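Local atomic coordinates of thermoresistant glucokinase (Janibacter sp. HTCC2649, PDB entry 4EUN), a protein that probably acts as a sugar kinase of the gluconokinase type, transferring a phosphate group from ATP to gluconate. Residues 35-40 against 153-158; 43-48 against 129-134; 47-52 against 182-187; 88-93 against 106-111; 135-140 against 175-180. All blocks are in the same frame, centred on the assembly; numbering follows the deposited sequence. Where two conformers were deposited one is given.

Contact 1: 35-40 against 153-158; sequences MGVSGS and SLLQSQ. With SO4 (sulfate ion), chain B.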
# COMPACT_ATOMS: atom_id res chain seq x y z
N MET A 35 -3.90 -1.83 -12.45
CA MET A 35 -5.33 -1.64 -12.47
C MET A 35 -6.01 -3.00 -12.54
O MET A 35 -5.58 -3.87 -13.28
CB MET A 35 -5.69 -0.77 -13.68
CG MET A 35 -7.09 -0.94 -14.20
SD MET A 35 -7.41 0.11 -15.63
CE MET A 35 -6.42 -0.64 -16.92
N GLY A 36 -7.04 -3.20 -11.73
CA GLY A 36 -7.80 -4.44 -11.78
C GLY A 36 -8.82 -4.43 -10.66
O GLY A 36 -8.69 -3.65 -9.73
N VAL A 37 -9.82 -5.29 -10.74
CA VAL A 37 -10.83 -5.29 -9.69
C VAL A 37 -10.27 -5.81 -8.36
O VAL A 37 -9.18 -6.36 -8.32
CB VAL A 37 -12.08 -6.11 -10.09
CG1 VAL A 37 -12.62 -5.61 -11.42
CG2 VAL A 37 -11.75 -7.60 -10.17
N SER A 38 -11.02 -5.60 -7.28
CA SER A 38 -10.65 -6.15 -5.98
C SER A 38 -10.53 -7.66 -6.03
O SER A 38 -11.40 -8.35 -6.58
CB SER A 38 -11.69 -5.76 -4.93
OG SER A 38 -11.71 -4.37 -4.71
N GLY A 39 -9.46 -8.19 -5.43
CA GLY A 39 -9.28 -9.63 -5.35
C GLY A 39 -8.58 -10.19 -6.57
O GLY A 39 -8.50 -11.41 -6.73
N SER A 40 -8.06 -9.30 -7.41
CA SER A 40 -7.33 -9.71 -8.60
C SER A 40 -5.85 -9.97 -8.31
O SER A 40 -5.17 -10.66 -9.07
CB SER A 40 -7.51 -8.69 -9.73
OG SER A 40 -7.06 -7.41 -9.35
N SER A 153 -20.53 -8.27 -4.13
CA SER A 153 -21.58 -7.79 -5.03
C SER A 153 -21.11 -6.66 -5.93
O SER A 153 -21.74 -6.38 -6.95
CB SER A 153 -22.81 -7.33 -4.22
OG SER A 153 -22.51 -6.16 -3.48
N LEU A 154 -20.00 -6.02 -5.58
CA LEU A 154 -19.48 -4.92 -6.40
C LEU A 154 -18.80 -5.42 -7.66
O LEU A 154 -18.55 -4.63 -8.57
CB LEU A 154 -18.49 -4.06 -5.61
CG LEU A 154 -19.02 -3.00 -4.66
CD1 LEU A 154 -17.85 -2.29 -3.99
CD2 LEU A 154 -19.87 -2.00 -5.42
N LEU A 155 -18.48 -6.72 -7.71
CA LEU A 155 -17.69 -7.24 -8.82
C LEU A 155 -18.32 -6.99 -10.18
O LEU A 155 -17.64 -6.58 -11.11
CB LEU A 155 -17.38 -8.74 -8.66
CG LEU A 155 -16.59 -9.37 -9.82
CD1 LEU A 155 -15.19 -8.77 -9.93
CD2 LEU A 155 -16.50 -10.87 -9.67
N GLN A 156 -19.63 -7.23 -10.30
CA GLN A 156 -20.31 -7.03 -11.58
C GLN A 156 -20.12 -5.61 -12.11
O GLN A 156 -19.75 -5.42 -13.28
CB GLN A 156 -21.80 -7.34 -11.45
CG GLN A 156 -22.60 -7.04 -12.71
CD GLN A 156 -24.09 -7.30 -12.54
OE1 GLN A 156 -24.73 -6.74 -11.65
NE2 GLN A 156 -24.64 -8.16 -13.39
N SER A 157 -20.37 -4.63 -11.25
CA SER A 157 -20.24 -3.22 -11.63
C SER A 157 -18.80 -2.84 -11.94
O SER A 157 -18.54 -2.02 -12.82
CB SER A 157 -20.81 -2.29 -10.55
OG SER A 157 -20.05 -2.34 -9.36
N GLN A 158 -17.85 -3.42 -11.21
CA GLN A 158 -16.45 -3.15 -11.46
C GLN A 158 -16.01 -3.69 -12.82
O GLN A 158 -15.28 -3.02 -13.54
CB GLN A 158 -15.59 -3.74 -10.33
CG GLN A 158 -15.59 -2.90 -9.07
CD GLN A 158 -14.51 -1.84 -9.11
OE1 GLN A 158 -13.32 -2.16 -9.16
NE2 GLN A 158 -14.91 -0.57 -9.15
S SO4 B . -6.20 -6.89 -4.72
O1 SO4 B . -6.54 -6.38 -6.04
O2 SO4 B . -7.32 -6.65 -3.82
O3 SO4 B . -5.01 -6.20 -4.23
O4 SO4 B . -5.92 -8.31 -4.77

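Contact 2: 43-48 against 129-134; sequences TTIAHG and LHLDGP. With SO4 (sulfate ion), chain B.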
# COMPACT_ATOMS: atom_id res chain seq x y z
N THR A 43 -2.05 -5.86 -5.34
CA THR A 43 -1.07 -5.51 -4.33
C THR A 43 0.18 -6.37 -4.45
O THR A 43 1.30 -5.86 -4.40
CB THR A 43 -1.67 -5.60 -2.91
OG1 THR A 43 -2.76 -4.68 -2.80
CG2 THR A 43 -0.62 -5.26 -1.87
N THR A 44 -0.01 -7.68 -4.64
CA THR A 44 1.11 -8.60 -4.82
C THR A 44 1.98 -8.23 -6.03
O THR A 44 3.21 -8.21 -5.93
CB THR A 44 0.62 -10.06 -4.93
OG1 THR A 44 0.01 -10.46 -3.69
CG2 THR A 44 1.77 -10.99 -5.23
N ILE A 45 1.35 -7.94 -7.16
CA ILE A 45 2.07 -7.53 -8.36
C ILE A 45 2.81 -6.20 -8.16
O ILE A 45 4.00 -6.09 -8.46
CB ILE A 45 1.13 -7.43 -9.59
CG1 ILE A 45 0.37 -8.74 -9.80
CG2 ILE A 45 1.91 -7.04 -10.83
CD1 ILE A 45 1.28 -9.95 -9.97
N ALA A 46 2.10 -5.20 -7.64
CA ALA A 46 2.71 -3.88 -7.43
C ALA A 46 3.88 -3.94 -6.46
O ALA A 46 4.91 -3.30 -6.67
CB ALA A 46 1.66 -2.89 -6.92
N HIS A 47 3.70 -4.72 -5.39
CA HIS A 47 4.74 -4.89 -4.38
C HIS A 47 5.94 -5.61 -4.98
O HIS A 47 7.09 -5.23 -4.72
CB HIS A 47 4.17 -5.70 -3.20
CG HIS A 47 5.12 -5.84 -2.05
ND1 HIS A 47 5.03 -6.88 -1.15
CD2 HIS A 47 6.16 -5.07 -1.64
CE1 HIS A 47 5.99 -6.75 -0.24
NE2 HIS A 47 6.68 -5.66 -0.52
N GLY A 48 5.69 -6.63 -5.78
CA GLY A 48 6.78 -7.36 -6.43
C GLY A 48 7.57 -6.49 -7.39
O GLY A 48 8.80 -6.60 -7.47
N LEU A 129 -0.44 -1.56 -15.86
CA LEU A 129 -0.46 -3.02 -15.84
C LEU A 129 -1.90 -3.41 -15.52
O LEU A 129 -2.41 -3.15 -14.43
CB LEU A 129 0.49 -3.56 -14.77
CG LEU A 129 1.95 -3.11 -14.86
CD1 LEU A 129 2.71 -3.62 -13.64
CD2 LEU A 129 2.60 -3.59 -16.14
N HIS A 130 -2.56 -4.01 -16.49
CA HIS A 130 -3.97 -4.36 -16.34
C HIS A 130 -4.10 -5.83 -15.91
O HIS A 130 -3.93 -6.73 -16.73
CB HIS A 130 -4.70 -4.10 -17.66
CG HIS A 130 -6.13 -4.55 -17.67
ND1 HIS A 130 -6.84 -4.66 -18.85
CD2 HIS A 130 -6.97 -4.91 -16.68
CE1 HIS A 130 -8.07 -5.08 -18.58
NE2 HIS A 130 -8.18 -5.24 -17.27
N LEU A 131 -4.38 -6.04 -14.63
CA LEU A 131 -4.46 -7.38 -14.06
C LEU A 131 -5.91 -7.84 -14.13
O LEU A 131 -6.80 -7.20 -13.56
CB LEU A 131 -3.98 -7.35 -12.61
CG LEU A 131 -3.80 -8.66 -11.83
CD1 LEU A 131 -2.70 -9.52 -12.43
CD2 LEU A 131 -3.46 -8.32 -10.40
N ASP A 132 -6.15 -8.93 -14.84
CA ASP A 132 -7.53 -9.32 -15.07
C ASP A 132 -7.64 -10.77 -15.48
O ASP A 132 -6.65 -11.45 -15.74
CB ASP A 132 -8.13 -8.41 -16.13
CG ASP A 132 -9.59 -8.14 -15.91
OD1 ASP A 132 -10.25 -8.94 -15.22
OD2 ASP A 132 -10.09 -7.13 -16.43
N GLY A 133 -8.88 -11.25 -15.53
CA GLY A 133 -9.13 -12.63 -15.90
C GLY A 133 -10.62 -12.88 -15.85
O GLY A 133 -11.41 -11.95 -15.63
N PRO A 134 -11.02 -14.13 -16.08
CA PRO A 134 -12.44 -14.46 -16.07
C PRO A 134 -13.08 -14.18 -14.71
O PRO A 134 -12.48 -14.46 -13.68
CB PRO A 134 -12.45 -15.97 -16.33
CG PRO A 134 -11.15 -16.25 -17.01
CD PRO A 134 -10.17 -15.30 -16.36
S SO4 B . -6.20 -6.89 -4.72
O1 SO4 B . -6.54 -6.38 -6.04
O2 SO4 B . -7.32 -6.65 -3.82
O3 SO4 B . -5.01 -6.20 -4.23
O4 SO4 B . -5.92 -8.31 -4.77

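Contact 3: 47-52 against 182-187; sequences HGVADE and QLIERA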
# COMPACT_ATOMS: atom_id res chain seq x y z
N HIS A 47 3.70 -4.72 -5.39
CA HIS A 47 4.74 -4.89 -4.38
C HIS A 47 5.94 -5.61 -4.98
O HIS A 47 7.09 -5.23 -4.72
CB HIS A 47 4.17 -5.70 -3.20
CG HIS A 47 5.12 -5.84 -2.05
ND1 HIS A 47 5.03 -6.88 -1.15
CD2 HIS A 47 6.16 -5.07 -1.64
CE1 HIS A 47 5.99 -6.75 -0.24
NE2 HIS A 47 6.68 -5.66 -0.52
N GLY A 48 5.69 -6.63 -5.78
CA GLY A 48 6.78 -7.36 -6.43
C GLY A 48 7.57 -6.49 -7.39
O GLY A 48 8.80 -6.60 -7.47
N VAL A 49 6.87 -5.65 -8.14
CA VAL A 49 7.53 -4.72 -9.05
C VAL A 49 8.33 -3.67 -8.27
O VAL A 49 9.47 -3.36 -8.61
CB VAL A 49 6.52 -4.04 -10.01
CG1 VAL A 49 7.19 -2.92 -10.80
CG2 VAL A 49 5.94 -5.05 -10.98
N ALA A 50 7.73 -3.14 -7.21
CA ALA A 50 8.37 -2.11 -6.40
C ALA A 50 9.68 -2.61 -5.80
O ALA A 50 10.68 -1.88 -5.78
CB ALA A 50 7.43 -1.64 -5.29
N ASP A 51 9.67 -3.84 -5.32
CA ASP A 51 10.82 -4.40 -4.60
C ASP A 51 12.06 -4.58 -5.48
O ASP A 51 13.18 -4.66 -4.97
CB ASP A 51 10.44 -5.72 -3.92
CG ASP A 51 10.25 -5.57 -2.42
OD1 ASP A 51 9.68 -4.54 -1.99
OD2 ASP A 51 10.68 -6.46 -1.67
N GLU A 52 11.85 -4.64 -6.79
CA GLU A 52 12.96 -4.85 -7.72
C GLU A 52 13.39 -3.59 -8.46
O GLU A 52 14.40 -3.60 -9.16
CB GLU A 52 12.62 -5.97 -8.71
CG GLU A 52 12.50 -7.35 -8.08
CD GLU A 52 13.75 -7.78 -7.32
OE1 GLU A 52 14.86 -7.32 -7.65
OE2 GLU A 52 13.61 -8.59 -6.37
N GLN A 182 5.51 -15.09 -12.29
CA GLN A 182 5.57 -14.95 -13.74
C GLN A 182 5.07 -13.59 -14.19
O GLN A 182 5.67 -12.96 -15.06
CB GLN A 182 4.72 -16.04 -14.41
CG GLN A 182 5.43 -17.37 -14.60
CD GLN A 182 5.06 -18.03 -15.91
OE1 GLN A 182 4.15 -17.58 -16.61
NE2 GLN A 182 5.77 -19.09 -16.26
N LEU A 183 3.96 -13.14 -13.60
CA LEU A 183 3.38 -11.86 -13.97
C LEU A 183 4.32 -10.70 -13.62
O LEU A 183 4.47 -9.75 -14.40
CB LEU A 183 2.02 -11.68 -13.29
CG LEU A 183 0.94 -12.68 -13.72
CD1 LEU A 183 -0.38 -12.40 -12.99
CD2 LEU A 183 0.73 -12.62 -15.22
N ILE A 184 4.96 -10.78 -12.46
CA ILE A 184 5.92 -9.76 -12.03
C ILE A 184 7.12 -9.68 -12.98
O ILE A 184 7.55 -8.59 -13.37
CB ILE A 184 6.39 -10.01 -10.59
CG1 ILE A 184 5.25 -9.72 -9.61
CG2 ILE A 184 7.60 -9.14 -10.25
CD1 ILE A 184 5.41 -10.38 -8.25
N GLU A 185 7.65 -10.84 -13.37
CA GLU A 185 8.74 -10.91 -14.33
C GLU A 185 8.31 -10.33 -15.67
O GLU A 185 9.06 -9.60 -16.32
CB GLU A 185 9.22 -12.35 -14.51
CG GLU A 185 10.49 -12.68 -13.75
CD GLU A 185 11.74 -12.14 -14.42
OE1 GLU A 185 12.32 -12.85 -15.27
OE2 GLU A 185 12.15 -11.00 -14.10
N ARG A 186 7.08 -10.66 -16.07
CA ARG A 186 6.51 -10.16 -17.32
C ARG A 186 6.40 -8.64 -17.29
O ARG A 186 6.80 -7.95 -18.24
CB ARG A 186 5.14 -10.81 -17.55
CG ARG A 186 4.42 -10.35 -18.80
CD ARG A 186 3.18 -11.21 -19.05
NE ARG A 186 2.14 -10.47 -19.76
CZ ARG A 186 2.14 -10.26 -21.07
NH1 ARG A 186 3.13 -10.72 -21.82
NH2 ARG A 186 1.15 -9.57 -21.64
N ALA A 187 5.87 -8.12 -16.19
CA ALA A 187 5.75 -6.67 -15.97
C ALA A 187 7.11 -5.98 -16.00
O ALA A 187 7.26 -4.94 -16.64
CB ALA A 187 5.05 -6.39 -14.64

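Contact 4: 88-93 against 106-111; sequences RSLAEW and ITCSAL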
# COMPACT_ATOMS: atom_id res chain seq x y z
N ARG A 88 -8.02 13.08 -9.61
CA ARG A 88 -7.18 14.27 -9.64
C ARG A 88 -6.16 14.27 -8.51
O ARG A 88 -5.04 14.73 -8.70
CB ARG A 88 -8.00 15.56 -9.62
CG ARG A 88 -8.62 15.93 -10.96
CD ARG A 88 -9.28 17.30 -10.89
NE ARG A 88 -10.39 17.30 -9.93
CZ ARG A 88 -11.67 17.27 -10.27
NH1 ARG A 88 -12.61 17.27 -9.33
NH2 ARG A 88 -12.01 17.24 -11.55
N SER A 89 -6.53 13.75 -7.35
CA SER A 89 -5.57 13.73 -6.24
C SER A 89 -4.46 12.73 -6.52
O SER A 89 -3.30 12.96 -6.16
CB SER A 89 -6.27 13.43 -4.91
OG SER A 89 -6.63 12.06 -4.83
N LEU A 90 -4.80 11.62 -7.19
CA LEU A 90 -3.80 10.64 -7.59
C LEU A 90 -2.85 11.24 -8.62
O LEU A 90 -1.62 11.03 -8.56
CB LEU A 90 -4.47 9.38 -8.17
CG LEU A 90 -5.30 8.56 -7.18
CD1 LEU A 90 -6.07 7.51 -7.94
CD2 LEU A 90 -4.38 7.91 -6.16
N ALA A 91 -3.40 11.98 -9.58
CA ALA A 91 -2.59 12.62 -10.60
C ALA A 91 -1.66 13.64 -9.96
O ALA A 91 -0.47 13.72 -10.30
CB ALA A 91 -3.47 13.29 -11.66
N GLU A 92 -2.20 14.43 -9.04
CA GLU A 92 -1.40 15.45 -8.36
C GLU A 92 -0.30 14.82 -7.52
O GLU A 92 0.82 15.33 -7.50
CB GLU A 92 -2.30 16.35 -7.51
CG GLU A 92 -3.20 17.26 -8.35
CD GLU A 92 -4.29 17.93 -7.53
OE1 GLU A 92 -4.25 17.83 -6.28
OE2 GLU A 92 -5.18 18.56 -8.14
N TRP A 93 -0.62 13.73 -6.83
CA TRP A 93 0.38 13.04 -5.99
C TRP A 93 1.52 12.53 -6.86
O TRP A 93 2.69 12.73 -6.53
CB TRP A 93 -0.29 11.91 -5.22
CG TRP A 93 0.61 11.13 -4.30
CD1 TRP A 93 0.87 11.39 -2.99
CD2 TRP A 93 1.31 9.91 -4.62
NE1 TRP A 93 1.71 10.43 -2.47
CE2 TRP A 93 2.00 9.51 -3.45
CE3 TRP A 93 1.44 9.13 -5.77
CZ2 TRP A 93 2.80 8.36 -3.40
CZ3 TRP A 93 2.22 7.99 -5.73
CH2 TRP A 93 2.90 7.62 -4.55
N ILE A 106 1.27 2.55 -8.18
CA ILE A 106 0.07 2.55 -7.36
C ILE A 106 -0.89 1.47 -7.83
O ILE A 106 -0.93 1.15 -9.02
CB ILE A 106 -0.65 3.92 -7.36
CG1 ILE A 106 -1.21 4.25 -8.74
CG2 ILE A 106 0.30 5.03 -6.89
CD1 ILE A 106 -1.95 5.58 -8.77
N THR A 107 -1.66 0.92 -6.90
CA THR A 107 -2.73 0.00 -7.28
C THR A 107 -4.04 0.77 -7.37
O THR A 107 -4.35 1.54 -6.47
CB THR A 107 -2.89 -1.09 -6.23
OG1 THR A 107 -2.96 -0.50 -4.93
CG2 THR A 107 -1.69 -2.03 -6.26
N CYS A 108 -4.80 0.54 -8.44
CA CYS A 108 -6.13 1.13 -8.61
C CYS A 108 -7.15 0.04 -8.89
O CYS A 108 -6.84 -0.96 -9.54
CB CYS A 108 -6.17 2.08 -9.80
SG CYS A 108 -5.25 3.60 -9.58
N SER A 109 -8.39 0.26 -8.46
CA SER A 109 -9.51 -0.59 -8.89
C SER A 109 -9.84 -0.29 -10.36
O SER A 109 -9.02 0.26 -11.09
CB SER A 109 -10.73 -0.35 -8.00
OG SER A 109 -10.95 1.03 -7.83
N ALA A 110 -11.04 -0.68 -10.81
CA ALA A 110 -11.39 -0.57 -12.22
C ALA A 110 -11.36 0.88 -12.71
O ALA A 110 -11.86 1.78 -12.03
CB ALA A 110 -12.74 -1.16 -12.47
N LEU A 111 -10.78 1.09 -13.88
CA LEU A 111 -10.77 2.43 -14.45
C LEU A 111 -11.33 2.44 -15.87
O LEU A 111 -11.05 1.55 -16.68
CB LEU A 111 -9.35 2.95 -14.52
CG LEU A 111 -8.56 2.98 -13.22
CD1 LEU A 111 -7.11 3.31 -13.53
CD2 LEU A 111 -9.17 4.01 -12.29

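Contact 5: 135-140 against 175-180; sequences AEVIKG and DLRQPP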
# COMPACT_ATOMS: atom_id res chain seq x y z
N ALA A 135 -14.29 -13.64 -14.73
CA ALA A 135 -15.02 -13.37 -13.49
C ALA A 135 -15.08 -14.56 -12.53
O ALA A 135 -14.98 -14.38 -11.31
CB ALA A 135 -16.43 -12.87 -13.80
N GLU A 136 -15.24 -15.76 -13.06
CA GLU A 136 -15.37 -16.95 -12.22
C GLU A 136 -14.09 -17.24 -11.43
O GLU A 136 -14.16 -17.73 -10.30
CB GLU A 136 -15.78 -18.17 -13.06
CG GLU A 136 -16.05 -19.42 -12.24
CD GLU A 136 -17.14 -19.24 -11.19
OE1 GLU A 136 -17.09 -19.94 -10.16
OE2 GLU A 136 -18.04 -18.40 -11.40
N VAL A 137 -12.94 -16.91 -12.01
CA VAL A 137 -11.66 -17.11 -11.32
C VAL A 137 -11.50 -16.07 -10.23
O VAL A 137 -11.02 -16.37 -9.13
CB VAL A 137 -10.47 -17.03 -12.29
CG1 VAL A 137 -9.13 -17.16 -11.52
CG2 VAL A 137 -10.58 -18.11 -13.35
N ILE A 138 -11.90 -14.84 -10.53
CA ILE A 138 -11.86 -13.77 -9.54
C ILE A 138 -12.75 -14.11 -8.35
O ILE A 138 -12.33 -13.99 -7.20
CB ILE A 138 -12.28 -12.41 -10.15
CG1 ILE A 138 -11.29 -12.01 -11.25
CG2 ILE A 138 -12.32 -11.32 -9.07
CD1 ILE A 138 -11.73 -10.85 -12.11
N LYS A 139 -13.98 -14.55 -8.63
CA LYS A 139 -14.90 -14.96 -7.57
C LYS A 139 -14.35 -16.10 -6.71
O LYS A 139 -14.55 -16.12 -5.50
CB LYS A 139 -16.26 -15.34 -8.16
CG LYS A 139 -17.07 -14.15 -8.62
CD LYS A 139 -18.51 -14.52 -9.01
CE LYS A 139 -18.58 -15.04 -10.43
NZ LYS A 139 -19.95 -14.95 -11.02
N GLY A 140 -13.67 -17.04 -7.35
CA GLY A 140 -13.06 -18.15 -6.64
C GLY A 140 -11.94 -17.69 -5.72
O GLY A 140 -11.76 -18.24 -4.63
N ASP A 175 -2.62 -11.72 -17.13
CA ASP A 175 -3.67 -12.70 -16.87
C ASP A 175 -3.49 -13.27 -15.47
O ASP A 175 -2.50 -13.96 -15.21
CB ASP A 175 -3.62 -13.81 -17.92
CG ASP A 175 -4.79 -14.77 -17.84
OD1 ASP A 175 -5.35 -14.97 -16.74
OD2 ASP A 175 -5.16 -15.33 -18.89
N LEU A 176 -4.44 -12.99 -14.57
CA LEU A 176 -4.30 -13.34 -13.16
C LEU A 176 -4.37 -14.84 -12.89
O LEU A 176 -4.18 -15.28 -11.75
CB LEU A 176 -5.32 -12.59 -12.30
CG LEU A 176 -6.81 -12.70 -12.63
CD1 LEU A 176 -7.43 -14.01 -12.15
CD2 LEU A 176 -7.55 -11.52 -12.01
N ARG A 177 -4.65 -15.62 -13.93
CA ARG A 177 -4.60 -17.07 -13.80
C ARG A 177 -3.16 -17.56 -13.74
O ARG A 177 -2.90 -18.69 -13.32
CB ARG A 177 -5.34 -17.73 -14.96
CG ARG A 177 -6.84 -17.56 -14.87
CD ARG A 177 -7.54 -18.04 -16.12
NE ARG A 177 -7.30 -17.15 -17.25
CZ ARG A 177 -7.91 -17.26 -18.43
NH1 ARG A 177 -8.80 -18.21 -18.63
NH2 ARG A 177 -7.63 -16.40 -19.40
N GLN A 178 -2.22 -16.70 -14.15
CA GLN A 178 -0.80 -17.08 -14.14
C GLN A 178 -0.21 -16.82 -12.77
O GLN A 178 -0.70 -15.98 -12.01
CB GLN A 178 -0.02 -16.33 -15.23
CG GLN A 178 -0.43 -16.76 -16.65
CD GLN A 178 0.18 -15.89 -17.74
OE1 GLN A 178 1.08 -15.10 -17.49
NE2 GLN A 178 -0.31 -16.05 -18.96
N PRO A 179 0.85 -17.57 -12.42
CA PRO A 179 1.45 -17.31 -11.11
C PRO A 179 2.06 -15.91 -11.03
O PRO A 179 2.66 -15.45 -12.01
CB PRO A 179 2.51 -18.40 -10.96
CG PRO A 179 2.75 -18.92 -12.35
CD PRO A 179 1.49 -18.70 -13.12
N PRO A 180 1.90 -15.24 -9.88
CA PRO A 180 2.35 -13.87 -9.64
C PRO A 180 3.82 -13.66 -9.97
O PRO A 180 4.17 -12.61 -10.51
CB PRO A 180 2.13 -13.70 -8.13
CG PRO A 180 1.02 -14.64 -7.81
CD PRO A 180 1.25 -15.83 -8.69

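Contact 1: 35-40 against 153-158
With chi1 at -54°, V37 sets CG1 anti to its carbonyl carbon, against Q158, and presents CG2 to L155 of helix 155-161. L155 answers with CG anti to its own N (chi1 178°), which extends the side chain so that CD1 can reach across. V37 CG2 meets L155 CD1 at 3.6 Å, and the L155 branch lies nearly square to that of V37. V37 CG1 lies 3.7 Å from Q158 CB. Here the two side chains lie alongside and point opposite ways. Q158 OE1 takes a hydrogen bond from A110 N. I138 packs on both V37 and L155. No hydrogen bond joins the two segments.

From V37 to S40 the loop makes a type II turn. V37 O accepts S40 OG at 2.6 Å, in the carbonyl plane, and S40 N at 3.3 Å. This double grip holds the turn. Within the turn, G39 N donates to sulfate O2 at 3.1 Å, nearly straight (166°). G41 N and K42 NZ bind the same ion. The sulfate probably came from the crystallisation liquor. A strand-loop-helix whose amides and lysine surround an anion fits the P-loop (Walker A motif), where kinases of this class hold nucleotide phosphate.

Contact 2: 43-48 against 129-134
I45 meets L129 and L131 through aliphatic groups alone, with no ring face or edge at the interface. The flat groups belong to the strand segment: the imidazole of H130 and the carboxylate of D132. H130 NE2 donates to D132 OD2 at 2.8 Å. It uses the anti lone pair of OD2, and the oxygen lies 24° out of the ring plane. D132 OD1 takes G133 N at 2.7 Å, so each carboxylate oxygen has a donor. The ring of H130 also packs on L162 and L165.

Across the contact, a chi1 of -55° puts I45 CG1 anti to the carbonyl carbon, against L131, while CG2 turns to L129. I45 CG1 sits 3.9 Å from L131 CD2. L129 CD1 is a longer 4.5 Å from I45 CG2. L174 and L183 pack on both I45 and L131. T43 N donates to sulfate O3 at 3.2 Å. Buried apolar packing thus seats helix 42-53 on strand 127-132, while the T43 amide joins an anion site consistent with a P-loop (Walker A).

Contact 3: 47-52 against 182-187
Helix segments 47-52 and 182-187 pass 9.4 Å apart at their axes, crossing at -52°. Their backbones come nearest at V49 and I184. These are the helix after the probable P-loop and the C-terminal helix 180-191, packed together on one face of the parallel sheet of the α/β P-loop kinase fold.

G48 makes the close approach possible. Having no side chain, it lets I184 lie against the bare backbone, with CD1 3.8 Å from G48 CA and CG2 3.9 Å from G48 C. I184 CG1 is anti to its carbonyl carbon (chi1 -71°), which leads the chain over the glycine. V49 lies one residue on and faces the sheet side, where I105 also packs on it. V49 CG2 is 4.5 Å from I184 CG2. Helix 42-53 also reaches the second subunit, where E52 OE1 accepts E146 N of that subunit. Deeper in the interface, V49 CG2 rests 4.0 Å from A187 CB.

Contact 4: 88-93 against 106-111
W93 and L90 carry the apolar packing from the helix, and I106 and C108 receive it on the strand. The closest touch is between aromatic and aliphatic groups. W93 CZ3, on the six-membered ring, comes 3.7 Å from I106 CG2. The methyl approaches the indole obliquely, and the indole and I106 overlap side by side with their ends reversed. W93 CG is anti to the backbone N (chi1 -179°), which swings the ring out toward the strand.

The purely aliphatic touch is longer: L90 CD2 is 4.3 Å from I106 CD1. I106 has chi1 66°, which places CG1 between its N and carbonyl carbon and leaves CG2 for the indole. Its CD1 can then reach L90. One residue pair involves sulfur: L90 CD1 lies 4.3 Å from C108 SG.

Segment 88-93 runs at 167° to strand segment 106-108, nearly antiparallel, as expected in a beta-alpha-beta crossover. Helix 80-99 returns the chain to strand 104-108, which lies beside strand 56-59 in the parallel sheet.

Polar and ring contacts tie the same residues to their surroundings. W93 NE1 donates a hydrogen bond to A62 O of the second subunit, so the indole reaches the dimer interface. F63 packs on L90 and meets the W93 ring edge-to-face.

Contact 5: 135-140 against 175-180
V137 and I138 close down on L176, and this is the tight part of the contact. V137 CG1 is 3.6 Å from L176 CD1, where the two side chains reach past one another from their own backbones. I138 CG1 is 3.8 Å from L176 CD2, and here the chains meet roughly perpendicular. L176 has chi1 55°, with CG tucked between its N and carbonyl carbon. Its two methyls are thereby shared, one to each residue of the helix.

Toward solvent the fit is looser. V137 CG2 lies 4.1 Å from R177 CG, and the exposed arginine meets V137 through its aliphatic CG and CD. That chain bends at chi3 (-71°), and its guanidinium turns back to D175. R177 NE donates almost straight to the syn lone pair of D175 OD1 (3.0 Å), which lies in the guanidinium plane. R177 NH2 reaches D175 OD2 at 2.7 Å; OD2 is tilted from the guanidinium plane. This side-on, two-nitrogen salt bridge fixes the arginine. D175 OD1 also accepts R177 N at 3.0 Å, an Asx turn, so one oxygen holds both backbone and side chain of R177.

The residues from D175 to Q178 form a type I turn between strand 171-175 and helix 180-191. It leans on helix 135-142. Beyond that helix, L155 of helix 155-161 packs on I138. On the sheet side L131 of strand 127-132 packs on L176.

Overall arrangement
From the N terminus, the first part of the probable P-loop, 35-40, opens contact 1, which closes at 153-158. Contact 2 starts from the following helix and closes at 129-134, nested inside contact 1. Contact 3 shares H47 and G48 with contact 2 but closes only at 182-187, crossing contact 1 and joining helices 42-53 and 180-191. Contact 4, a short loop from 88-93 to 106-111, nests inside contacts 1, 2 and 3. Contact 5 opens after contact 2 closes, crosses contact 1 and lies within contact 3. It joins helix 135-142 to the turn after strand 171-175. Backbone bonds from M35 to L129 and L131, and from G36 to C108, join contacts 1, 2 and 4.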